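Local atomic coordinates of AxyAgu115A (Amphibacillus xylanus NBRC 15112, PDB entry 6NPS), a protein that probably removes alpha-linked glucuronic acid side groups from xylan by hydrolysis, as a family GH115 alpha-glucuronidase acting on hemicellulose. Residues F193-F202 with P215-G226. The protein carries 3 engineered substitutions. Numbering follows the deposited sequence.
Sequences FNAEMYDHVF and PAMWSARFNDDG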
# COMPACT_ATOMS: atom_id res chain seq x y z
N PHE A 193 4.04 -32.22 33.34
CA PHE A 193 3.48 -31.32 34.35
C PHE A 193 3.27 -32.07 35.67
O PHE A 193 2.15 -32.17 36.20
CB PHE A 193 2.19 -30.70 33.85
CG PHE A 193 2.33 -29.91 32.56
CD1 PHE A 193 2.19 -30.54 31.32
CD2 PHE A 193 2.55 -28.55 32.59
CE1 PHE A 193 2.30 -29.81 30.14
CE2 PHE A 193 2.66 -27.81 31.42
CZ PHE A 193 2.54 -28.45 30.19
N ASN A 194 4.37 -32.61 36.20
CA ASN A 194 4.35 -33.53 37.33
C ASN A 194 4.87 -32.84 38.58
O ASN A 194 5.21 -31.66 38.59
CB ASN A 194 5.18 -34.77 37.01
CG ASN A 194 6.60 -34.42 36.58
OD1 ASN A 194 7.18 -33.45 37.09
ND2 ASN A 194 7.17 -35.21 35.65
N ALA A 195 4.94 -33.62 39.67
CA ALA A 195 5.30 -33.05 40.96
C ALA A 195 6.73 -32.52 40.97
O ALA A 195 7.04 -31.61 41.74
CB ALA A 195 5.15 -34.11 42.05
N GLU A 196 7.61 -33.13 40.18
CA GLU A 196 8.99 -32.66 40.11
C GLU A 196 9.06 -31.25 39.56
O GLU A 196 9.76 -30.38 40.10
CB GLU A 196 9.82 -33.61 39.24
CG GLU A 196 10.24 -34.93 39.93
CD GLU A 196 9.10 -35.62 40.72
OE1 GLU A 196 8.07 -35.98 40.11
OE2 GLU A 196 9.26 -35.79 41.95
N MET A 197 8.31 -31.00 38.49
CA MET A 197 8.23 -29.66 37.95
C MET A 197 7.52 -28.71 38.93
O MET A 197 8.03 -27.62 39.21
CB MET A 197 7.53 -29.71 36.60
CG MET A 197 7.49 -28.37 35.87
SD MET A 197 5.99 -27.49 36.34
CE MET A 197 4.85 -28.15 35.12
N TYR A 198 6.38 -29.15 39.51
CA TYR A 198 5.58 -28.22 40.30
C TYR A 198 6.26 -27.83 41.60
O TYR A 198 5.92 -26.78 42.16
CB TYR A 198 4.18 -28.81 40.62
CG TYR A 198 3.18 -28.37 39.54
CD1 TYR A 198 2.79 -27.03 39.44
CD2 TYR A 198 2.67 -29.28 38.64
CE1 TYR A 198 1.93 -26.60 38.45
CE2 TYR A 198 1.79 -28.88 37.64
CZ TYR A 198 1.42 -27.53 37.55
OH TYR A 198 0.55 -27.10 36.58
N ASP A 199 7.19 -28.65 42.09
CA ASP A 199 7.95 -28.26 43.27
C ASP A 199 8.66 -26.92 43.05
O ASP A 199 8.66 -26.06 43.94
CB ASP A 199 8.92 -29.38 43.64
CG ASP A 199 9.55 -29.18 45.00
OD1 ASP A 199 10.80 -29.06 45.06
OD2 ASP A 199 8.82 -29.13 46.01
N HIS A 200 9.20 -26.69 41.85
CA HIS A 200 9.83 -25.39 41.56
C HIS A 200 8.82 -24.24 41.47
O HIS A 200 9.11 -23.09 41.87
CB HIS A 200 10.60 -25.48 40.25
CG HIS A 200 11.67 -26.53 40.25
ND1 HIS A 200 12.95 -26.29 40.73
CD2 HIS A 200 11.66 -27.82 39.84
CE1 HIS A 200 13.67 -27.39 40.61
NE2 HIS A 200 12.91 -28.34 40.08
N VAL A 201 7.65 -24.51 40.89
CA VAL A 201 6.57 -23.53 40.86
C VAL A 201 6.12 -23.18 42.28
O VAL A 201 5.94 -22.00 42.62
CB VAL A 201 5.38 -24.08 40.03
CG1 VAL A 201 4.16 -23.17 40.13
CG2 VAL A 201 5.80 -24.26 38.61
N PHE A 202 5.90 -24.20 43.11
CA PHE A 202 5.47 -23.93 44.48
C PHE A 202 6.52 -23.11 45.22
O PHE A 202 6.17 -22.21 46.00
CB PHE A 202 5.19 -25.23 45.24
CG PHE A 202 4.10 -26.11 44.63
CD1 PHE A 202 3.06 -25.57 43.88
CD2 PHE A 202 4.13 -27.48 44.82
CE1 PHE A 202 2.07 -26.39 43.32
CE2 PHE A 202 3.15 -28.33 44.26
CZ PHE A 202 2.11 -27.77 43.53
N PRO A 215 -3.17 -23.87 38.23
CA PRO A 215 -2.14 -24.62 37.50
C PRO A 215 -2.41 -24.64 36.01
O PRO A 215 -3.44 -24.18 35.51
CB PRO A 215 -2.27 -26.03 38.08
CG PRO A 215 -3.75 -26.14 38.37
CD PRO A 215 -4.19 -24.76 38.82
N ALA A 216 -1.43 -25.17 35.29
CA ALA A 216 -1.60 -25.36 33.85
C ALA A 216 -2.75 -26.33 33.59
O ALA A 216 -2.97 -27.29 34.35
CB ALA A 216 -0.31 -25.89 33.23
N MET A 217 -3.52 -26.04 32.54
CA MET A 217 -4.78 -26.72 32.31
C MET A 217 -5.08 -26.95 30.84
O MET A 217 -6.14 -27.52 30.54
CB MET A 217 -5.95 -25.94 32.93
CG MET A 217 -5.90 -24.47 32.54
SD MET A 217 -6.96 -23.88 31.19
CE MET A 217 -8.29 -23.18 32.16
N TRP A 218 -4.22 -26.55 29.90
CA TRP A 218 -4.60 -26.71 28.50
C TRP A 218 -4.48 -28.16 28.03
O TRP A 218 -5.43 -28.72 27.48
CB TRP A 218 -3.79 -25.78 27.59
CG TRP A 218 -4.49 -24.46 27.45
CD1 TRP A 218 -5.59 -24.05 28.14
CD2 TRP A 218 -4.14 -23.39 26.56
NE1 TRP A 218 -5.95 -22.78 27.76
CE2 TRP A 218 -5.08 -22.35 26.79
CE3 TRP A 218 -3.14 -23.19 25.61
CZ2 TRP A 218 -5.05 -21.14 26.09
CZ3 TRP A 218 -3.10 -21.99 24.92
CH2 TRP A 218 -4.05 -20.99 25.16
N SER A 219 -3.30 -28.76 28.18
CA SER A 219 -3.09 -30.18 27.87
C SER A 219 -2.50 -30.90 29.08
O SER A 219 -1.55 -31.70 28.98
CB SER A 219 -2.19 -30.36 26.65
OG SER A 219 -0.83 -30.38 27.05
N ALA A 220 -3.05 -30.58 30.24
CA ALA A 220 -2.56 -31.08 31.51
C ALA A 220 -3.76 -31.25 32.43
O ALA A 220 -4.76 -30.54 32.29
CB ALA A 220 -1.54 -30.13 32.15
N ARG A 221 -3.64 -32.16 33.38
CA ARG A 221 -4.65 -32.36 34.42
C ARG A 221 -3.90 -32.39 35.74
O ARG A 221 -3.26 -33.40 36.07
CB ARG A 221 -5.43 -33.66 34.20
CG ARG A 221 -6.38 -33.59 33.03
CD ARG A 221 -6.99 -34.96 32.76
NE ARG A 221 -5.99 -35.94 32.32
CZ ARG A 221 -6.12 -37.26 32.44
NH1 ARG A 221 -7.22 -37.79 32.97
NH2 ARG A 221 -5.16 -38.07 32.02
N PHE A 222 -3.98 -31.28 36.46
CA PHE A 222 -3.19 -31.11 37.67
C PHE A 222 -3.51 -32.22 38.66
O PHE A 222 -2.60 -32.75 39.30
CB PHE A 222 -3.46 -29.74 38.25
CG PHE A 222 -2.67 -29.43 39.50
CD1 PHE A 222 -1.36 -28.98 39.43
CD2 PHE A 222 -3.25 -29.60 40.76
CE1 PHE A 222 -0.66 -28.64 40.63
CE2 PHE A 222 -2.56 -29.33 41.93
CZ PHE A 222 -1.27 -28.82 41.87
N ASN A 223 -4.79 -32.63 38.75
CA ASN A 223 -5.19 -33.67 39.73
C ASN A 223 -4.76 -35.07 39.35
O ASN A 223 -4.89 -35.98 40.18
CB ASN A 223 -6.70 -33.68 39.93
CG ASN A 223 -7.20 -32.40 40.57
OD1 ASN A 223 -6.51 -31.80 41.41
ND2 ASN A 223 -8.39 -31.94 40.15
N ASP A 224 -4.25 -35.28 38.13
CA ASP A 224 -3.96 -36.60 37.60
C ASP A 224 -2.54 -36.80 37.11
O ASP A 224 -2.18 -37.95 36.82
CB ASP A 224 -4.91 -36.91 36.42
CG ASP A 224 -6.39 -36.81 36.80
OD1 ASP A 224 -6.91 -37.78 37.41
OD2 ASP A 224 -7.02 -35.78 36.50
N ASP A 225 -1.73 -35.74 36.98
CA ASP A 225 -0.45 -35.78 36.27
C ASP A 225 0.74 -35.86 37.21
O ASP A 225 1.87 -35.61 36.78
CB ASP A 225 -0.27 -34.54 35.39
CG ASP A 225 -1.18 -34.53 34.16
OD1 ASP A 225 -1.77 -35.60 33.83
OD2 ASP A 225 -1.29 -33.45 33.52
N GLY A 226 0.51 -36.13 38.50
CA GLY A 226 1.54 -36.03 39.52
C GLY A 226 2.80 -36.83 39.28
O GLY A 226 3.89 -36.35 39.58
O HOH W 1 -0.40 -31.50 35.48
O HOH W 2 -1.07 -28.81 35.59
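Ala195 N, in the first turn of helix 195-207, donates to Gly226 O at 2.9 Å in a nearly straight bond (165°), the N-H tilted a little from the carbonyl plane. At the start of the loop, just after strand 212-214, Ala216 N donates a hydrogen bond to Tyr198 OH at 3.1 Å, reaching the phenol at the edge of its ring. The same hydroxyl also holds a water that donates to Ala216 O, so the phenol oxygen holds Ala216 N directly and Ala216 O through the water. A second water donates to Phe193 O (2.7 Å) and to Asp225 OD2, the carboxylate oxygen that takes Arg221 N from above its plane; Phe193 O is gripped again by Asn231 ND2 of helix 230-238. Asn194 N-caps the helix, its OD1 accepting from Met197 N almost in line with the C=O bond, while its ND2 turns to Phe190 O. In the TIM-barrel-type domain of family GH115, the contact joins the helix before strand 212-214 to the loop that follows that strand. Phe222 packs edge-to-face on Tyr198, centroids 4.9 Å apart and planes at 85°, with CE1 over the ring centre; Met197 CE lies over the opposite face. CG of Phe222 is anti to its backbone N (chi1 -179°), which carries the ring back to the helix, where its CZ meets Phe202 CZ edge to edge at 3.9 Å. A leucine in place of Tyr198 would probably leave Ala216 N without its acceptor and Phe222 without the aromatic face it abuts. Nearer the helix start, Ala220 CB sits over one face of Phe193 in a CH-pi contact, 4.2 Å from the ring centroid, and Ala216 CB touches CD2 of that ring at 4.0 Å.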